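Local atomic coordinates of Exo-1,5-alpha-L-arabinofuranobiosidase (Gibberella zeae, PDB entry 2YDT), a protein that probably hydrolyses alpha-1,5-linked L-arabinofuranose chains, releasing disaccharide units from a chain end. Residues D268-A273 against W312-V317; L218-Y223 against Q304-A309. All blocks are in the same frame, centred on the assembly; numbering follows the deposited sequence.

The chain folds into six four-stranded antiparallel sheets, as in the six-bladed propellers of the sialidase type; contact 2 joins the fifth sheet to the sixth in chain order, and contact 1 ties the linker between them to the last strand of the sixth. From the N terminus, residues 218-223 come first, turning between strands 209-217 and 223-230 of the fifth sheet. Residues 268-273 follow, in the linker from strand 262-263 to strand 277-281. The turn 304-309 then closes contact 2 over a loop of 80 residues, and 312-317, which carries strand 313-315, closes contact 1 over 38. The two loops cross, because the segments alternate along the chain. Their centres stand about 18 Å apart.

Contact 1: residues D268-A273 against W312-V317; sequences DGTTPA and WKKWDV. With MN (manganese (II) ion), chain M.
In this six-bladed beta-propeller, the linker that leaves one four-stranded sheet meets the outermost strand of the next, 313-315, where Lys314 of that strand reaches Asp268 and Thr270 at the protein surface. Within the linker, an Asx turn holds the acidic side chain: Asp268 OD1 accepts the backbone N of Thr270 at 3.1 Å, on the anti side and well tilted from the carboxylate plane. The same oxygen takes the hydroxyl Thr270 OG1 at 2.7 Å on the syn side, 17° out of that plane. Two bonds therefore grip OD1 and fix the rotation of the carboxylate, which leaves its other oxygen turned to the lysine. Lys314 extends with CG anti to the backbone N (chi1 166°) and then bends at chi3 (88°), a kink that carries its ammonium group across both linker side chains at about a right angle. NZ donates to the syn lone pair of Asp268 OD2 at 3.1 Å, making a salt bridge, and to Thr270 OG1 at 3.0 Å. Thr270 OG1 thus accepts from the lysine and donates to Asp268, while its CB and CG2 each touch Lys314 CD, which passes across them. Glu299 also touches the lysine, and its carboxylate joins that of Asp316 at a manganese ion, so the lysine, probably charged, lies beside the metal site, where Glu299 gives it a further acidic neighbour. Asp316, two residues beyond Lys314, binds the metal through one oxygen: OD1 lies 2.2 Å from manganese, whereas OD2 stands 3.4 Å from it.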
ATOM      1  N   ASP A 268      -9.239 -20.918  11.913  1.00 19.24           N
ATOM      2  CA  ASP A 268      -8.426 -22.155  11.930  1.00 19.86           C
ATOM      3  C   ASP A 268      -7.023 -22.011  12.527  1.00 19.53           C
ATOM      4  O   ASP A 268      -6.225 -22.953  12.503  1.00 20.03           O
ATOM      5  CB  ASP A 268      -8.390 -22.804  10.537  1.00 20.29           C
ATOM      6  CG  ASP A 268      -7.390 -22.155   9.594  1.00 22.98           C
ATOM      7  OD1 ASP A 268      -6.887 -21.066   9.931  1.00 19.45           O
ATOM      8  OD2 ASP A 268      -7.094 -22.764   8.544  1.00 26.75           O
ATOM      9  N   GLY A 269      -6.699 -20.815  13.034  1.00 18.10           N
ATOM     10  CA  GLY A 269      -5.416 -20.564  13.666  1.00 17.86           C
ATOM     11  C   GLY A 269      -4.340 -19.941  12.780  1.00 16.67           C
ATOM     12  O   GLY A 269      -3.220 -19.755  13.229  1.00 17.39           O
ATOM     13  N   THR A 270      -4.667 -19.677  11.524  1.00 15.50           N
ATOM     14  CA  THR A 270      -3.685 -19.119  10.574  1.00 14.91           C
ATOM     15  C   THR A 270      -3.306 -17.711  11.007  1.00 14.72           C
ATOM     16  O   THR A 270      -4.194 -16.914  11.348  1.00 14.54           O
ATOM     17  CB  THR A 270      -4.223 -19.078   9.140  1.00 15.19           C
ATOM     18  OG1 THR A 270      -4.562 -20.418   8.712  1.00 16.37           O
ATOM     19  CG2 THR A 270      -3.157 -18.511   8.168  1.00 12.92           C
ATOM     20  N   THR A 271      -1.993 -17.462  11.016  1.00 14.41           N
ATOM     21  CA  THR A 271      -1.387 -16.200  11.461  1.00 13.29           C
ATOM     22  C   THR A 271      -0.720 -15.465  10.263  1.00 12.96           C
ATOM     23  O   THR A 271       0.463 -15.666   9.980  1.00 14.10           O
ATOM     24  CB  THR A 271      -0.345 -16.441  12.535  1.00 15.05           C
ATOM     25  OG1 THR A 271       0.658 -17.343  12.064  1.00 13.65           O
ATOM     26  CG2 THR A 271      -0.953 -16.991  13.833  1.00 14.33           C
ATOM     27  N   PRO A 272      -1.491 -14.638   9.552  1.00 11.69           N
ATOM     28  CA  PRO A 272      -0.904 -13.916   8.406  1.00 11.61           C
ATOM     29  C   PRO A 272       0.239 -13.038   8.870  1.00 10.93           C
ATOM     30  O   PRO A 272       0.191 -12.456   9.968  1.00  9.65           O
ATOM     31  CB  PRO A 272      -2.041 -13.054   7.882  1.00 12.36           C
ATOM     32  CG  PRO A 272      -3.097 -13.085   8.904  1.00 12.87           C
ATOM     33  CD  PRO A 272      -2.906 -14.301   9.754  1.00 11.35           C
ATOM     34  N   ALA A 273       1.267 -12.953   8.015  1.00 10.33           N
ATOM     35  CA  ALA A 273       2.467 -12.163   8.298  1.00  9.28           C
ATOM     36  C   ALA A 273       2.924 -11.478   7.015  1.00  9.25           C
ATOM     37  O   ALA A 273       2.770 -12.018   5.925  1.00  9.81           O
ATOM     38  CB  ALA A 273       3.616 -13.011   8.842  1.00 10.56           C
ATOM     39  N   TRP A 312     -12.187 -13.250  12.259  1.00 13.77           N
ATOM     40  CA  TRP A 312     -11.426 -13.299  10.979  1.00 13.59           C
ATOM     41  C   TRP A 312     -11.574 -14.676  10.349  1.00 14.29           C
ATOM     42  O   TRP A 312     -11.409 -15.698  11.042  1.00 14.45           O
ATOM     43  CB  TRP A 312      -9.956 -12.963  11.164  1.00 13.38           C
ATOM     44  CG  TRP A 312      -9.744 -11.528  11.524  1.00 12.46           C
ATOM     45  CD1 TRP A 312      -9.652 -10.991  12.796  1.00 12.37           C
ATOM     46  CD2 TRP A 312      -9.620 -10.423  10.618  1.00 11.90           C
ATOM     47  NE1 TRP A 312      -9.466  -9.616  12.727  1.00 10.92           N
ATOM     48  CE2 TRP A 312      -9.464  -9.241  11.407  1.00 12.47           C
ATOM     49  CE3 TRP A 312      -9.646 -10.298   9.224  1.00 12.69           C
ATOM     50  CZ2 TRP A 312      -9.296  -7.959  10.827  1.00 11.15           C
ATOM     51  CZ3 TRP A 312      -9.487  -9.013   8.661  1.00 13.08           C
ATOM     52  CH2 TRP A 312      -9.307  -7.877   9.461  1.00 12.53           C
ATOM     53  N   LYS A 313     -11.856 -14.685   9.052  1.00 14.66           N
ATOM     54  CA  LYS A 313     -11.972 -15.923   8.268  1.00 14.14           C
ATOM     55  C   LYS A 313     -10.955 -15.882   7.121  1.00 15.53           C
ATOM     56  O   LYS A 313     -10.492 -14.804   6.738  1.00 15.49           O
ATOM     57  CB  LYS A 313     -13.378 -16.104   7.710  1.00 15.05           C
ATOM     58  CG  LYS A 313     -14.558 -15.864   8.708  1.00 17.34           C
ATOM     59  CD  LYS A 313     -14.504 -16.696   9.942  1.00 21.38           C
ATOM     60  CE  LYS A 313     -15.782 -16.576  10.786  1.00 26.01           C
ATOM     61  NZ  LYS A 313     -15.516 -17.031  12.213  1.00 26.97           N
ATOM     62  N   LYS A 314     -10.610 -17.045   6.588  1.00 14.34           N
ATOM     63  CA  LYS A 314      -9.600 -17.166   5.546  1.00 14.24           C
ATOM     64  C   LYS A 314     -10.185 -17.873   4.329  1.00 14.65           C
ATOM     65  O   LYS A 314     -10.892 -18.882   4.494  1.00 15.62           O
ATOM     66  CB  LYS A 314      -8.433 -17.931   6.105  1.00 15.85           C
ATOM     67  CG  LYS A 314      -7.401 -18.466   5.080  1.00 17.27           C
ATOM     68  CD  LYS A 314      -6.316 -19.264   5.766  1.00 21.36           C
ATOM     69  CE  LYS A 314      -6.717 -20.727   5.911  1.00 24.75           C
ATOM     70  NZ  LYS A 314      -5.546 -21.602   6.080  1.00 27.94           N
ATOM     71  N   TRP A 315      -9.869 -17.400   3.122  1.00 13.59           N
ATOM     72  CA  TRP A 315     -10.402 -17.936   1.858  1.00 12.74           C
ATOM     73  C   TRP A 315      -9.352 -17.987   0.754  1.00 14.20           C
ATOM     74  O   TRP A 315      -8.615 -17.010   0.539  1.00 13.22           O
ATOM     75  CB  TRP A 315     -11.604 -17.128   1.327  1.00 13.10           C
ATOM     76  CG  TRP A 315     -12.581 -16.673   2.384  1.00 13.73           C
ATOM     77  CD1 TRP A 315     -12.568 -15.486   3.035  1.00 15.81           C
ATOM     78  CD2 TRP A 315     -13.680 -17.412   2.933  1.00 14.78           C
ATOM     79  NE1 TRP A 315     -13.590 -15.412   3.948  1.00 14.85           N
ATOM     80  CE2 TRP A 315     -14.294 -16.585   3.897  1.00 15.76           C
ATOM     81  CE3 TRP A 315     -14.227 -18.670   2.675  1.00 18.52           C
ATOM     82  CZ2 TRP A 315     -15.417 -16.988   4.629  1.00 16.41           C
ATOM     83  CZ3 TRP A 315     -15.340 -19.066   3.394  1.00 16.65           C
ATOM     84  CH2 TRP A 315     -15.920 -18.233   4.356  1.00 19.61           C
ATOM     85  N   ASP A 316      -9.308 -19.099   0.011  1.00 13.60           N
ATOM     86  CA  ASP A 316      -8.420 -19.214  -1.135  1.00 13.69           C
ATOM     87  C   ASP A 316      -8.892 -18.357  -2.272  1.00 13.64           C
ATOM     88  O   ASP A 316     -10.102 -18.150  -2.470  1.00 13.33           O
ATOM     89  CB  ASP A 316      -8.359 -20.679  -1.633  1.00 14.45           C
ATOM     90  CG  ASP A 316      -7.672 -21.578  -0.691  1.00 18.28           C
ATOM     91  OD1 ASP A 316      -6.591 -21.224  -0.179  1.00 20.19           O
ATOM     92  OD2 ASP A 316      -8.198 -22.685  -0.445  1.00 24.99           O
ATOM     93  N   VAL A 317      -7.917 -17.846  -3.040  1.00 12.90           N
ATOM     94  CA  VAL A 317      -8.186 -17.097  -4.251  1.00 11.94           C
ATOM     95  C   VAL A 317      -7.163 -17.519  -5.310  1.00 12.22           C
ATOM     96  O   VAL A 317      -6.147 -18.110  -4.953  1.00 12.97           O
ATOM     97  CB  VAL A 317      -8.071 -15.547  -4.008  1.00 11.43           C
ATOM     98  CG1 VAL A 317      -9.189 -15.032  -3.049  1.00 10.22           C
ATOM     99  CG2 VAL A 317      -6.673 -15.191  -3.516  1.00 11.87           C
TER
HETATM  100 MN    MN M1511      -5.213 -22.207   1.183  0.60 23.42          MN
HETATM  101  O   HOH W   1      -6.230 -22.249   2.560  0.40 19.61           O

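Contact 2: residues L218-Y223 against Q304-A309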
ATOM      1  N   LEU A 218     -14.673   2.131   7.972  1.00 12.60           N
ATOM      2  CA  LEU A 218     -15.722   1.199   8.313  1.00 12.77           C
ATOM      3  C   LEU A 218     -17.057   1.975   8.475  1.00 14.16           C
ATOM      4  O   LEU A 218     -17.057   3.187   8.630  1.00 13.50           O
ATOM      5  CB  LEU A 218     -15.368   0.515   9.626  1.00 13.06           C
ATOM      6  CG  LEU A 218     -14.002  -0.165   9.668  1.00 13.33           C
ATOM      7  CD1 LEU A 218     -13.768  -0.871  11.009  1.00 15.40           C
ATOM      8  CD2 LEU A 218     -13.859  -1.100   8.476  1.00 13.05           C
ATOM      9  N   PRO A 219     -18.184   1.265   8.360  1.00 16.04           N
ATOM     10  CA  PRO A 219     -19.488   1.952   8.273  1.00 17.84           C
ATOM     11  C   PRO A 219     -20.062   2.372   9.599  1.00 19.70           C
ATOM     12  O   PRO A 219     -21.127   3.033   9.610  1.00 21.05           O
ATOM     13  CB  PRO A 219     -20.374   0.902   7.639  1.00 18.10           C
ATOM     14  CG  PRO A 219     -19.806  -0.367   8.058  1.00 17.26           C
ATOM     15  CD  PRO A 219     -18.317  -0.174   8.100  1.00 15.92           C
ATOM     16  N   ASN A 220     -19.371   2.064  10.689  1.00 20.81           N
ATOM     17  CA  ASN A 220     -19.691   2.602  12.024  1.00 21.96           C
ATOM     18  C   ASN A 220     -18.885   3.874  12.376  1.00 22.81           C
ATOM     19  O   ASN A 220     -18.743   4.257  13.545  1.00 22.97           O
ATOM     20  CB  ASN A 220     -19.445   1.522  13.069  1.00 21.78           C
ATOM     21  CG  ASN A 220     -17.996   1.083  13.130  1.00 21.45           C
ATOM     22  OD1 ASN A 220     -17.198   1.434  12.254  1.00 22.08           O
ATOM     23  ND2 ASN A 220     -17.637   0.347  14.167  1.00 21.91           N
ATOM     24  N   ASN A 221     -18.340   4.520  11.360  1.00 23.15           N
ATOM     25  CA  ASN A 221     -17.475   5.678  11.562  1.00 24.21           C
ATOM     26  C   ASN A 221     -16.119   5.438  12.211  1.00 21.56           C
ATOM     27  O   ASN A 221     -15.472   6.374  12.660  1.00 23.32           O
ATOM     28  CB  ASN A 221     -18.197   6.764  12.322  1.00 25.78           C
ATOM     29  CG  ASN A 221     -18.431   7.936  11.462  1.00 31.19           C
ATOM     30  OD1 ASN A 221     -17.749   8.961  11.596  1.00 39.09           O
ATOM     31  ND2 ASN A 221     -19.327   7.771  10.480  1.00 35.69           N
ATOM     32  N   GLU A 222     -15.715   4.201  12.298  1.00 18.09           N
ATOM     33  CA  GLU A 222     -14.369   3.870  12.730  1.00 16.34           C
ATOM     34  C   GLU A 222     -13.519   3.590  11.509  1.00 13.64           C
ATOM     35  O   GLU A 222     -14.033   3.458  10.388  1.00 14.08           O
ATOM     36  CB  GLU A 222     -14.364   2.667  13.647  1.00 17.59           C
ATOM     37  CG  GLU A 222     -14.907   3.066  15.020  1.00 22.03           C
ATOM     38  CD  GLU A 222     -14.759   2.075  16.098  1.00 26.89           C
ATOM     39  OE1 GLU A 222     -14.033   1.050  15.952  1.00 27.57           O
ATOM     40  OE2 GLU A 222     -15.429   2.331  17.131  1.00 28.47           O
ATOM     41  N   TYR A 223     -12.222   3.556  11.755  1.00 11.42           N
ATOM     42  CA  TYR A 223     -11.211   3.245  10.763  1.00 10.94           C
ATOM     43  C   TYR A 223     -10.365   2.109  11.265  1.00 10.48           C
ATOM     44  O   TYR A 223     -10.119   2.025  12.483  1.00 10.75           O
ATOM     45  CB  TYR A 223     -10.297   4.441  10.523  1.00  9.59           C
ATOM     46  CG  TYR A 223     -10.975   5.583   9.845  1.00 10.81           C
ATOM     47  CD1 TYR A 223     -10.869   5.771   8.463  1.00 11.86           C
ATOM     48  CD2 TYR A 223     -11.739   6.465  10.568  1.00 13.29           C
ATOM     49  CE1 TYR A 223     -11.472   6.846   7.840  1.00 13.50           C
ATOM     50  CE2 TYR A 223     -12.379   7.546   9.944  1.00 16.29           C
ATOM     51  CZ  TYR A 223     -12.255   7.711   8.596  1.00 15.67           C
ATOM     52  OH  TYR A 223     -12.891   8.777   8.009  1.00 20.09           O
ATOM     53  N   GLN A 304     -16.427  -9.512   8.957  1.00 13.34           N
ATOM     54  CA  GLN A 304     -17.726  -8.922   8.790  1.00 13.81           C
ATOM     55  C   GLN A 304     -18.310  -8.484  10.145  1.00 14.81           C
ATOM     56  O   GLN A 304     -19.517  -8.267  10.250  1.00 16.03           O
ATOM     57  CB  GLN A 304     -18.675  -9.912   8.069  1.00 13.55           C
ATOM     58  CG  GLN A 304     -18.248 -10.161   6.615  1.00 14.80           C
ATOM     59  CD  GLN A 304     -19.174 -11.058   5.817  1.00 15.91           C
ATOM     60  OE1 GLN A 304     -19.278 -10.923   4.575  1.00 18.65           O
ATOM     61  NE2 GLN A 304     -19.823 -11.991   6.485  1.00 17.07           N
ATOM     62  N   ALA A 305     -17.436  -8.296  11.130  1.00 15.08           N
ATOM     63  CA  ALA A 305     -17.810  -7.909  12.500  1.00 15.14           C
ATOM     64  C   ALA A 305     -17.041  -6.663  12.969  1.00 14.36           C
ATOM     65  O   ALA A 305     -16.714  -6.515  14.155  1.00 14.93           O
ATOM     66  CB  ALA A 305     -17.620  -9.078  13.406  1.00 16.05           C
ATOM     67  N   LEU A 306     -16.751  -5.759  12.024  1.00 14.26           N
ATOM     68  CA  LEU A 306     -16.179  -4.441  12.340  1.00 14.17           C
ATOM     69  C   LEU A 306     -14.834  -4.527  13.035  1.00 14.40           C
ATOM     70  O   LEU A 306     -14.434  -3.620  13.785  1.00 14.67           O
ATOM     71  CB  LEU A 306     -17.199  -3.619  13.164  1.00 15.24           C
ATOM     72  CG  LEU A 306     -18.512  -3.398  12.446  1.00 15.39           C
ATOM     73  CD1 LEU A 306     -19.526  -2.767  13.435  1.00 17.14           C
ATOM     74  CD2 LEU A 306     -18.390  -2.520  11.193  1.00 14.86           C
ATOM     75  N   GLY A 307     -14.104  -5.622  12.786  1.00 13.14           N
ATOM     76  CA  GLY A 307     -12.793  -5.807  13.348  1.00 13.81           C
ATOM     77  C   GLY A 307     -12.712  -6.593  14.638  1.00 13.53           C
ATOM     78  O   GLY A 307     -11.662  -6.650  15.276  1.00 14.42           O
ATOM     79  N   ASP A 308     -13.826  -7.228  15.011  1.00 13.81           N
ATOM     80  CA  ASP A 308     -13.832  -8.148  16.162  1.00 14.58           C
ATOM     81  C   ASP A 308     -12.729  -9.175  15.984  1.00 13.81           C
ATOM     82  O   ASP A 308     -12.663  -9.868  14.963  1.00 13.69           O
ATOM     83  CB  ASP A 308     -15.234  -8.766  16.282  1.00 14.28           C
ATOM     84  CG  ASP A 308     -15.371  -9.765  17.398  1.00 19.40           C
ATOM     85  OD1 ASP A 308     -14.424 -10.453  17.791  1.00 19.60           O
ATOM     86  OD2 ASP A 308     -16.535  -9.909  17.857  1.00 29.34           O
ATOM     87  N   ALA A 309     -11.827  -9.258  16.957  1.00 14.01           N
ATOM     88  CA  ALA A 309     -10.663 -10.144  16.834  1.00 14.05           C
ATOM     89  C   ALA A 309     -10.980 -11.635  16.738  1.00 15.01           C
ATOM     90  O   ALA A 309     -10.116 -12.420  16.334  1.00 14.26           O
ATOM     91  CB  ALA A 309      -9.628  -9.865  17.942  1.00 15.20           C
TER
HETATM   92  O   HOH W   2     -15.146  -1.188  14.812  1.00 21.51           O
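Leu306 projects from its turn with its two methyl groups divided between neighbours: CD2 lies against the ring of Pro219 and CD1 against the amide of Asn220. Leu306 CD2 meets the proline at Pro219 CD, 3.9 Å away, with CG of the ring lying next to it, and the two side chains cross at a slant. Asn220 instead comes from the direction opposite to the leucine, so that Asn220 ND2 stops 3.7 Å from Leu306 CD1. A chi1 of 62° places CG of Asn220 between its backbone N and carbonyl carbon, folding the amide back over the turn. There OD1 accepts the backbone N of Glu222 at 3.1 Å, with the donor 56° out of the carbonyl plane, which makes an Asx turn. These are two loops of adjacent propeller blades: a type I turn from Leu218 to Asn221 in one, and a type I' turn from Ala305 to Asp308 in the other. Leu306 sits in the second with positive phi, 61°, and Asn303 OD1 accepts the backbone N of both Ala305 and Gly307. Beside the apolar contact, Leu218 CD1 approaches the carbonyl oxygen Leu306 O at 4.0 Å, its side chain also resting on Trp280 and Leu249. The polar link runs through one water, which accepts from Asn220 ND2 at 3.0 Å and donates to Glu222 OE1 and to Leu306 O, both at 2.7 Å.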